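Local coordinates for protein putative acetamidase/formamidase (Yersinia enterocolitica subsp. palearctica serotype O:3, PDB 5UBU) that probably hydrolyses carbon-nitrogen bonds other than peptide bonds in linear amides, and binds sodium ions, at residues Lys80-Asn88 with Asn183-Asn193; His37-Pro46 with Pro212-Asp220. All blocks are in the same frame, centred on the assembly; numbering follows the deposited sequence.

Contact 1: residues Lys80-Asn88 with Asn183-Asn193; sequences KMPFLNPQN and NSLTPDNHGGN. With NA (sodium ion), chain H.
S184 and N85 hold the two loops together with a pair of bonds running in opposite senses. The hydroxyl OG of S184 donates to the carbonyl O of L84 at 2.6 Å, meeting it almost end-on, with a C=O...OG angle of 171°. In return ND2 of N85 gives a nearly straight N-H bond, 3.1 Å long, to the carbonyl O of S184, which lies close to the plane of the N85 amide. The S184 OG sits between its own backbone N and carbonyl carbon (chi1 58°), and there it also accepts a hydrogen bond from a water that donates a second one to the O of P82. Beside this polar seam, CD2 of L185 lies against CB of P82, 3.5 Å away, while its other methyl, CD1, rests against CB of L84. P82 follows a cis peptide bond and crosses the N183 side chain at about a right angle, CG nearest to ND2.

One step out, N193 crosses N85, their amide planes 74° apart. Its ND2 is tied to the carbonyl O of L185 at 2.9 Å, which fixes the rotation of the amide and presents OD1 to a sodium ion at 2.2 Å; D195 and D220 bind the same ion. Q87 lies alongside, its CG near CB of S184 and its NE2 bonded to the O of N85 and to OG1 of T172. N183 shapes an Asx turn, OD1 accepting from L185 N and T186 OG1 on opposite faces. The S184-N85 bonds hold the loop next to L185, whose carbonyl steadies N193, so residues 80-88 probably help to place this sodium ligand from the second shell.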
loop_
_atom_site.group_PDB
_atom_site.type_symbol
_atom_site.label_atom_id
_atom_site.label_comp_id
_atom_site.label_asym_id
_atom_site.label_seq_id
_atom_site.Cartn_x
_atom_site.Cartn_y
_atom_site.Cartn_z
ATOM N N LYS B 80 -17.160 15.645 14.681
ATOM C CA LYS B 80 -16.686 14.410 15.310
ATOM C C LYS B 80 -16.564 13.396 14.169
ATOM O O LYS B 80 -17.575 12.958 13.622
ATOM C CB LYS B 80 -17.687 13.926 16.366
ATOM C CG LYS B 80 -17.137 12.925 17.385
ATOM C CD LYS B 80 -18.166 12.558 18.439
ATOM C CE LYS B 80 -18.522 13.733 19.350
ATOM N NZ LYS B 80 -19.486 13.338 20.407
HETATM N N MSE B 81 -15.336 13.044 13.784
HETATM C CA MSE B 81 -15.140 12.066 12.710
HETATM C C MSE B 81 -15.561 10.701 13.222
HETATM O O MSE B 81 -15.389 10.422 14.404
HETATM C CB MSE B 81 -13.684 12.022 12.241
HETATM C CG MSE B 81 -13.165 13.328 11.648
HETATM SE SE MSE B 81 -14.079 13.799 9.958
HETATM C CE MSE B 81 -15.116 15.245 10.777
ATOM N N PRO B 82 -16.112 9.827 12.372
ATOM C CA PRO B 82 -16.342 10.057 10.937
ATOM C C PRO B 82 -17.753 10.564 10.593
ATOM O O PRO B 82 -18.215 10.343 9.472
ATOM C CB PRO B 82 -16.151 8.653 10.365
ATOM C CG PRO B 82 -16.709 7.753 11.437
ATOM C CD PRO B 82 -16.516 8.463 12.767
ATOM N N PHE B 83 -18.420 11.251 11.527
ATOM C CA PHE B 83 -19.781 11.737 11.283
ATOM C C PHE B 83 -19.861 12.952 10.356
ATOM O O PHE B 83 -20.024 14.088 10.797
ATOM C CB PHE B 83 -20.520 12.017 12.600
ATOM C CG PHE B 83 -20.689 10.802 13.470
ATOM C CD1 PHE B 83 -21.800 9.989 13.327
ATOM C CD2 PHE B 83 -19.739 10.475 14.442
ATOM C CE1 PHE B 83 -21.965 8.867 14.132
ATOM C CE2 PHE B 83 -19.899 9.359 15.250
ATOM C CZ PHE B 83 -21.011 8.550 15.091
ATOM N N LEU B 84 -19.718 12.670 9.066
ATOM C CA LEU B 84 -19.843 13.646 7.997
ATOM C C LEU B 84 -20.773 13.024 6.961
ATOM O O LEU B 84 -21.065 11.825 7.010
ATOM C CB LEU B 84 -18.503 13.959 7.333
ATOM C CG LEU B 84 -17.416 14.722 8.107
ATOM C CD1 LEU B 84 -16.211 14.929 7.195
ATOM C CD2 LEU B 84 -17.941 16.069 8.612
ATOM N N ASN B 85 -21.236 13.844 6.030
ATOM C CA ASN B 85 -22.104 13.393 4.945
ATOM C C ASN B 85 -23.471 12.858 5.413
ATOM O O ASN B 85 -23.760 11.669 5.275
ATOM C CB ASN B 85 -21.388 12.336 4.076
ATOM C CG ASN B 85 -20.031 12.800 3.579
ATOM O OD1 ASN B 85 -19.734 13.997 3.537
ATOM N ND2 ASN B 85 -19.195 11.842 3.190
ATOM N N PRO B 86 -24.312 13.738 5.983
ATOM C CA PRO B 86 -25.653 13.316 6.380
ATOM C C PRO B 86 -26.388 12.824 5.133
ATOM O O PRO B 86 -26.395 13.519 4.115
ATOM C CB PRO B 86 -26.280 14.606 6.912
ATOM C CG PRO B 86 -25.490 15.697 6.283
ATOM C CD PRO B 86 -24.097 15.162 6.271
ATOM N N GLN B 87 -27.000 11.645 5.222
ATOM C CA GLN B 87 -27.667 11.030 4.068
ATOM C C GLN B 87 -29.172 11.138 3.972
ATOM O O GLN B 87 -29.868 11.010 4.972
ATOM C CB GLN B 87 -27.349 9.519 4.052
ATOM C CG GLN B 87 -25.874 9.194 3.901
ATOM C CD GLN B 87 -25.330 9.624 2.558
ATOM O OE1 GLN B 87 -25.839 9.221 1.500
ATOM N NE2 GLN B 87 -24.264 10.416 2.588
ATOM N N ASN B 88 -29.651 11.390 2.754
ATOM C CA ASN B 88 -31.082 11.360 2.453
ATOM C C ASN B 88 -31.355 9.892 2.148
ATOM O O ASN B 88 -30.474 9.189 1.638
ATOM C CB ASN B 88 -31.441 12.227 1.249
ATOM C CG ASN B 88 -31.651 13.669 1.614
ATOM O OD1 ASN B 88 -30.810 14.515 1.360
ATOM N ND2 ASN B 88 -32.774 13.949 2.264
ATOM N N ASN B 183 -20.629 3.220 7.411
ATOM C CA ASN B 183 -20.752 4.665 7.660
ATOM C C ASN B 183 -20.790 5.486 6.367
ATOM O O ASN B 183 -20.346 5.036 5.306
ATOM C CB ASN B 183 -19.726 5.207 8.686
ATOM C CG ASN B 183 -18.290 5.137 8.211
ATOM O OD1 ASN B 183 -17.972 5.481 7.077
ATOM N ND2 ASN B 183 -17.400 4.776 9.119
ATOM N N SER B 184 -21.343 6.687 6.482
ATOM C CA SER B 184 -21.500 7.596 5.352
ATOM C C SER B 184 -20.194 8.204 4.847
ATOM O O SER B 184 -20.207 8.966 3.879
ATOM C CB SER B 184 -22.475 8.712 5.734
ATOM O OG SER B 184 -22.013 9.413 6.878
ATOM N N LEU B 185 -19.076 7.877 5.493
ATOM C CA LEU B 185 -17.787 8.400 5.062
ATOM C C LEU B 185 -17.039 7.388 4.189
ATOM O O LEU B 185 -16.081 7.752 3.508
ATOM C CB LEU B 185 -16.930 8.738 6.282
ATOM C CG LEU B 185 -15.681 9.598 6.032
ATOM C CD1 LEU B 185 -16.094 10.998 5.616
ATOM C CD2 LEU B 185 -14.803 9.672 7.266
ATOM N N THR B 186 -17.496 6.138 4.183
ATOM C CA THR B 186 -16.832 5.064 3.444
ATOM C C THR B 186 -17.485 4.601 2.116
ATOM O O THR B 186 -18.694 4.383 2.070
ATOM C CB THR B 186 -16.742 3.807 4.352
ATOM O OG1 THR B 186 -16.051 4.127 5.564
ATOM C CG2 THR B 186 -16.015 2.669 3.657
ATOM N N PRO B 187 -16.683 4.480 1.036
ATOM C CA PRO B 187 -17.165 3.922 -0.223
ATOM C C PRO B 187 -16.807 2.438 -0.239
ATOM O O PRO B 187 -15.801 2.042 0.365
ATOM C CB PRO B 187 -16.343 4.644 -1.272
ATOM C CG PRO B 187 -15.053 4.929 -0.593
ATOM C CD PRO B 187 -15.365 5.123 0.866
ATOM N N ASP B 188 -17.607 1.621 -0.918
ATOM C CA ASP B 188 -17.334 0.183 -0.962
ATOM C C ASP B 188 -18.062 -0.399 -2.187
ATOM O O ASP B 188 -18.306 0.325 -3.157
ATOM C CB ASP B 188 -17.788 -0.438 0.377
ATOM C CG ASP B 188 -17.045 -1.705 0.733
ATOM O OD1 ASP B 188 -16.815 -2.570 -0.156
ATOM O OD2 ASP B 188 -16.720 -1.832 1.936
ATOM N N ASN B 189 -18.403 -1.686 -2.160
ATOM C CA ASN B 189 -19.101 -2.309 -3.305
ATOM C C ASN B 189 -20.588 -1.948 -3.432
ATOM O O ASN B 189 -21.274 -2.428 -4.338
ATOM C CB ASN B 189 -18.904 -3.841 -3.308
ATOM C CG ASN B 189 -19.452 -4.531 -2.066
ATOM O OD1 ASN B 189 -20.379 -4.061 -1.415
ATOM N ND2 ASN B 189 -18.891 -5.678 -1.765
ATOM N N HIS B 190 -21.060 -1.114 -2.514
ATOM C CA HIS B 190 -22.448 -0.659 -2.488
ATOM C C HIS B 190 -22.562 0.791 -2.960
ATOM O O HIS B 190 -23.664 1.342 -3.021
ATOM C CB HIS B 190 -22.969 -0.740 -1.054
ATOM C CG HIS B 190 -22.403 0.310 -0.147
ATOM N ND1 HIS B 190 -21.058 0.402 0.138
ATOM C CD2 HIS B 190 -23.001 1.293 0.564
ATOM C CE1 HIS B 190 -20.846 1.412 0.960
ATOM N NE2 HIS B 190 -22.010 1.970 1.239
ATOM N N GLY B 191 -21.422 1.396 -3.295
ATOM C CA GLY B 191 -21.345 2.792 -3.704
ATOM C C GLY B 191 -20.727 3.506 -2.510
ATOM O O GLY B 191 -19.604 3.194 -2.105
ATOM N N GLY B 192 -21.453 4.467 -1.949
ATOM C CA GLY B 192 -20.981 5.188 -0.769
ATOM C C GLY B 192 -20.277 6.493 -1.083
ATOM O O GLY B 192 -20.537 7.112 -2.116
ATOM N N ASN B 193 -19.380 6.896 -0.179
ATOM C CA ASN B 193 -18.622 8.142 -0.294
ATOM C C ASN B 193 -17.474 7.972 -1.296
ATOM O O ASN B 193 -16.294 7.936 -0.930
ATOM C CB ASN B 193 -18.094 8.545 1.092
ATOM C CG ASN B 193 -17.515 9.943 1.125
ATOM O OD1 ASN B 193 -17.872 10.791 0.313
ATOM N ND2 ASN B 193 -16.647 10.201 2.092
HETATM NA NA NA H . -17.336 12.967 0.308
HETATM O O HOH W 1 -20.447 8.753 9.323
HETATM O O HOH W 2 -14.840 13.236 1.784
#

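Contact 2: residues His37-Pro46 with Pro212-Asp220; sequences HYTIGPYSTP and PGGRLFIGD. With NA (sodium ion), chain G; NA (sodium ion), chain H.
F217 and R215 reach from the same side of one strand into the curve of residues 37-46, the first with a ring and the second with a charge. I40 lies over one face of the F217 ring, offset toward its rim: its CG1 stands 4.3 Å from the ring centroid in a CH-pi contact, and its CG2 comes within 3.4 Å of F217 CD1. At the edge of that ring lie the carbonyl O of G41 and OG of S44, both near the ring plane. H37 crosses F217 at about a right angle, ND1 nearest to CE2, and CB of S44 lies over one face of the imidazole.

R215, extended from CG to NE, brings its guanidinium end-on to the carbonyl O of S44, so that NH1 and NH2 both donate to that one oxygen, each at 2.9 Å and close to the guanidinium plane. NH1 also makes a weak bond to G41 O, while P42 O lies over one guanidinium face.

The same strand, 214-222, carries D220, whose OD1 and OD2 bind one sodium ion and whose OD2 also binds a second. It runs between strands 87-93 and 169-175; P90 touches R215 and F217, S174 touches F217 and I40, and L216 and I218, on the other side, touch strand 239-248.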
loop_
_atom_site.group_PDB
_atom_site.type_symbol
_atom_site.label_atom_id
_atom_site.label_comp_id
_atom_site.label_asym_id
_atom_site.label_seq_id
_atom_site.Cartn_x
_atom_site.Cartn_y
_atom_site.Cartn_z
ATOM N N HIS B 37 -29.118 10.287 7.906
ATOM C CA HIS B 37 -28.314 9.181 8.451
ATOM C C HIS B 37 -26.835 9.252 8.168
ATOM O O HIS B 37 -26.410 9.736 7.114
ATOM C CB HIS B 37 -28.837 7.825 7.956
ATOM C CG HIS B 37 -30.299 7.618 8.199
ATOM N ND1 HIS B 37 -31.233 7.708 7.189
ATOM C CD2 HIS B 37 -30.995 7.366 9.337
ATOM C CE1 HIS B 37 -32.437 7.495 7.689
ATOM N NE2 HIS B 37 -32.320 7.288 8.989
ATOM N N TYR B 38 -26.070 8.736 9.130
ATOM C CA TYR B 38 -24.611 8.661 9.062
ATOM C C TYR B 38 -24.113 7.218 8.875
ATOM O O TYR B 38 -22.905 6.960 8.945
ATOM C CB TYR B 38 -23.982 9.341 10.286
ATOM C CG TYR B 38 -24.152 10.840 10.238
ATOM C CD1 TYR B 38 -23.207 11.638 9.588
ATOM C CD2 TYR B 38 -25.260 11.466 10.813
ATOM C CE1 TYR B 38 -23.350 13.016 9.524
ATOM C CE2 TYR B 38 -25.405 12.844 10.756
ATOM C CZ TYR B 38 -24.444 13.614 10.105
ATOM O OH TYR B 38 -24.570 14.979 10.029
ATOM N N THR B 39 -25.049 6.291 8.652
ATOM C CA THR B 39 -24.726 4.892 8.375
ATOM C C THR B 39 -25.717 4.419 7.303
ATOM O O THR B 39 -26.891 4.781 7.326
ATOM C CB THR B 39 -24.716 3.990 9.635
ATOM O OG1 THR B 39 -24.142 2.719 9.307
ATOM C CG2 THR B 39 -26.113 3.803 10.217
ATOM N N ILE B 40 -25.216 3.633 6.356
ATOM C CA ILE B 40 -25.991 3.128 5.219
ATOM C C ILE B 40 -26.179 1.618 5.319
ATOM O O ILE B 40 -25.231 0.855 5.150
ATOM C CB ILE B 40 -25.270 3.522 3.921
ATOM C CG1 ILE B 40 -25.265 5.055 3.820
ATOM C CG2 ILE B 40 -25.933 2.881 2.707
ATOM C CD1 ILE B 40 -24.294 5.620 2.806
ATOM N N GLY B 41 -27.415 1.204 5.591
ATOM C CA GLY B 41 -27.743 -0.210 5.748
ATOM C C GLY B 41 -29.242 -0.487 5.688
ATOM O O GLY B 41 -30.033 0.379 5.313
ATOM N N PRO B 42 -29.638 -1.710 6.061
ATOM C CA PRO B 42 -31.032 -2.141 6.030
ATOM C C PRO B 42 -31.852 -1.885 7.302
ATOM O O PRO B 42 -32.998 -2.315 7.368
ATOM C CB PRO B 42 -30.884 -3.659 5.826
ATOM C CG PRO B 42 -29.655 -4.002 6.597
ATOM C CD PRO B 42 -28.733 -2.825 6.421
ATOM N N TYR B 43 -31.303 -1.168 8.277
ATOM C CA TYR B 43 -32.006 -0.944 9.547
ATOM C C TYR B 43 -32.728 0.410 9.667
ATOM O O TYR B 43 -33.521 0.597 10.580
ATOM C CB TYR B 43 -31.000 -1.130 10.681
ATOM C CG TYR B 43 -30.204 -2.405 10.525
ATOM C CD1 TYR B 43 -30.763 -3.635 10.846
ATOM C CD2 TYR B 43 -28.903 -2.384 10.039
ATOM C CE1 TYR B 43 -30.041 -4.814 10.709
ATOM C CE2 TYR B 43 -28.172 -3.558 9.886
ATOM C CZ TYR B 43 -28.743 -4.769 10.226
ATOM O OH TYR B 43 -28.036 -5.942 10.090
ATOM N N SER B 44 -32.454 1.337 8.748
ATOM C CA SER B 44 -33.073 2.656 8.767
ATOM C C SER B 44 -34.533 2.529 8.310
ATOM O O SER B 44 -34.840 1.705 7.442
ATOM C CB SER B 44 -32.393 3.593 7.752
ATOM O OG SER B 44 -31.026 3.276 7.509
ATOM N N THR B 45 -35.415 3.358 8.862
ATOM C CA THR B 45 -36.819 3.354 8.450
ATOM C C THR B 45 -36.924 4.046 7.077
ATOM O O THR B 45 -36.357 5.121 6.892
ATOM C CB THR B 45 -37.716 4.119 9.441
ATOM O OG1 THR B 45 -37.589 3.558 10.749
ATOM C CG2 THR B 45 -39.176 4.060 9.006
ATOM N N PRO B 46 -37.629 3.431 6.110
ATOM C CA PRO B 46 -37.751 4.067 4.792
ATOM C C PRO B 46 -38.452 5.411 4.859
ATOM O O PRO B 46 -39.394 5.567 5.636
ATOM C CB PRO B 46 -38.589 3.076 3.989
ATOM C CG PRO B 46 -38.358 1.763 4.644
ATOM C CD PRO B 46 -38.178 2.061 6.110
ATOM N N PRO B 212 -33.734 -6.023 -0.035
ATOM C CA PRO B 212 -35.032 -5.831 -0.685
ATOM C C PRO B 212 -35.417 -4.355 -0.737
ATOM O O PRO B 212 -35.280 -3.650 0.259
ATOM C CB PRO B 212 -36.000 -6.623 0.203
ATOM C CG PRO B 212 -35.152 -7.601 0.932
ATOM C CD PRO B 212 -33.823 -6.943 1.119
ATOM N N GLY B 213 -35.869 -3.904 -1.904
ATOM C CA GLY B 213 -36.274 -2.517 -2.118
ATOM C C GLY B 213 -35.137 -1.610 -2.546
ATOM O O GLY B 213 -35.362 -0.432 -2.845
ATOM N N GLY B 214 -33.918 -2.142 -2.576
ATOM C CA GLY B 214 -32.757 -1.354 -2.974
ATOM C C GLY B 214 -32.171 -0.527 -1.846
ATOM O O GLY B 214 -30.999 -0.712 -1.477
ATOM N N ARG B 215 -32.985 0.377 -1.297
ATOM C CA ARG B 215 -32.555 1.274 -0.212
ATOM C C ARG B 215 -31.496 2.251 -0.708
ATOM O O ARG B 215 -30.332 2.162 -0.344
ATOM C CB ARG B 215 -32.084 0.495 1.027
ATOM C CG ARG B 215 -33.230 -0.120 1.795
ATOM C CD ARG B 215 -32.745 -1.011 2.923
ATOM N NE ARG B 215 -33.838 -1.174 3.883
ATOM C CZ ARG B 215 -34.022 -0.421 4.977
ATOM N NH1 ARG B 215 -33.162 0.540 5.326
ATOM N NH2 ARG B 215 -35.066 -0.650 5.757
ATOM N N LEU B 216 -31.933 3.178 -1.551
ATOM C CA LEU B 216 -31.056 4.187 -2.137
ATOM C C LEU B 216 -30.813 5.351 -1.182
ATOM O O LEU B 216 -31.753 5.899 -0.610
ATOM C CB LEU B 216 -31.665 4.731 -3.435
ATOM C CG LEU B 216 -30.909 5.843 -4.184
ATOM C CD1 LEU B 216 -29.529 5.382 -4.627
ATOM C CD2 LEU B 216 -31.746 6.293 -5.380
ATOM N N PHE B 217 -29.542 5.713 -1.028
ATOM C CA PHE B 217 -29.126 6.830 -0.188
ATOM C C PHE B 217 -28.365 7.826 -1.052
ATOM O O PHE B 217 -27.618 7.434 -1.956
ATOM C CB PHE B 217 -28.207 6.364 0.939
ATOM C CG PHE B 217 -28.866 5.483 1.952
ATOM C CD1 PHE B 217 -28.942 4.116 1.757
ATOM C CD2 PHE B 217 -29.373 6.026 3.130
ATOM C CE1 PHE B 217 -29.528 3.298 2.714
ATOM C CE2 PHE B 217 -29.963 5.223 4.089
ATOM C CZ PHE B 217 -30.032 3.850 3.892
ATOM N N ILE B 218 -28.540 9.109 -0.769
ATOM C CA ILE B 218 -27.858 10.161 -1.536
ATOM C C ILE B 218 -27.464 11.308 -0.608
ATOM O O ILE B 218 -28.062 11.500 0.451
ATOM C CB ILE B 218 -28.743 10.641 -2.721
ATOM C CG1 ILE B 218 -27.975 11.576 -3.650
ATOM C CG2 ILE B 218 -30.032 11.302 -2.217
ATOM C CD1 ILE B 218 -28.749 11.964 -4.891
ATOM N N GLY B 219 -26.427 12.046 -0.986
ATOM C CA GLY B 219 -25.971 13.190 -0.184
ATOM C C GLY B 219 -24.607 13.696 -0.567
ATOM O O GLY B 219 -24.053 13.282 -1.577
ATOM N N ASP B 220 -24.083 14.614 0.242
ATOM C CA ASP B 220 -22.747 15.185 0.043
ATOM C C ASP B 220 -22.542 15.756 -1.370
ATOM O O ASP B 220 -21.731 15.265 -2.151
ATOM C CB ASP B 220 -21.689 14.119 0.391
ATOM C CG ASP B 220 -20.251 14.641 0.332
ATOM O OD1 ASP B 220 -19.977 15.841 0.577
ATOM O OD2 ASP B 220 -19.382 13.799 0.068
HETATM NA NA NA G . -17.737 16.111 0.617
HETATM NA NA NA H . -17.336 12.967 0.308
HETATM O O HOH W 2 -14.840 13.236 1.784
#

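How the contacts relate
Contact 1 is the more deeply buried of the two, its centre about 10 Å from that of the chain, against 14 Å for contact 2, which runs from buried I40 and F217 out to exposed P46. Both use the same mixed sheet: strands 87-93 and 214-222 are antiparallel neighbours, and N88 N probably bonds to I218 O, just as Q87 N does to H37 O. They also meet at one sodium ion, which N193 and D220 both bind. At the metal the chemistry is amide oxygen, carboxylate and water, and beside it contact 1 is held by hydroxyl and amide bonds to loop carbonyls; farther along strand 214-222 it becomes an aromatic ring and an arginine gripping a carbonyl. Each contact also touches the second subunit.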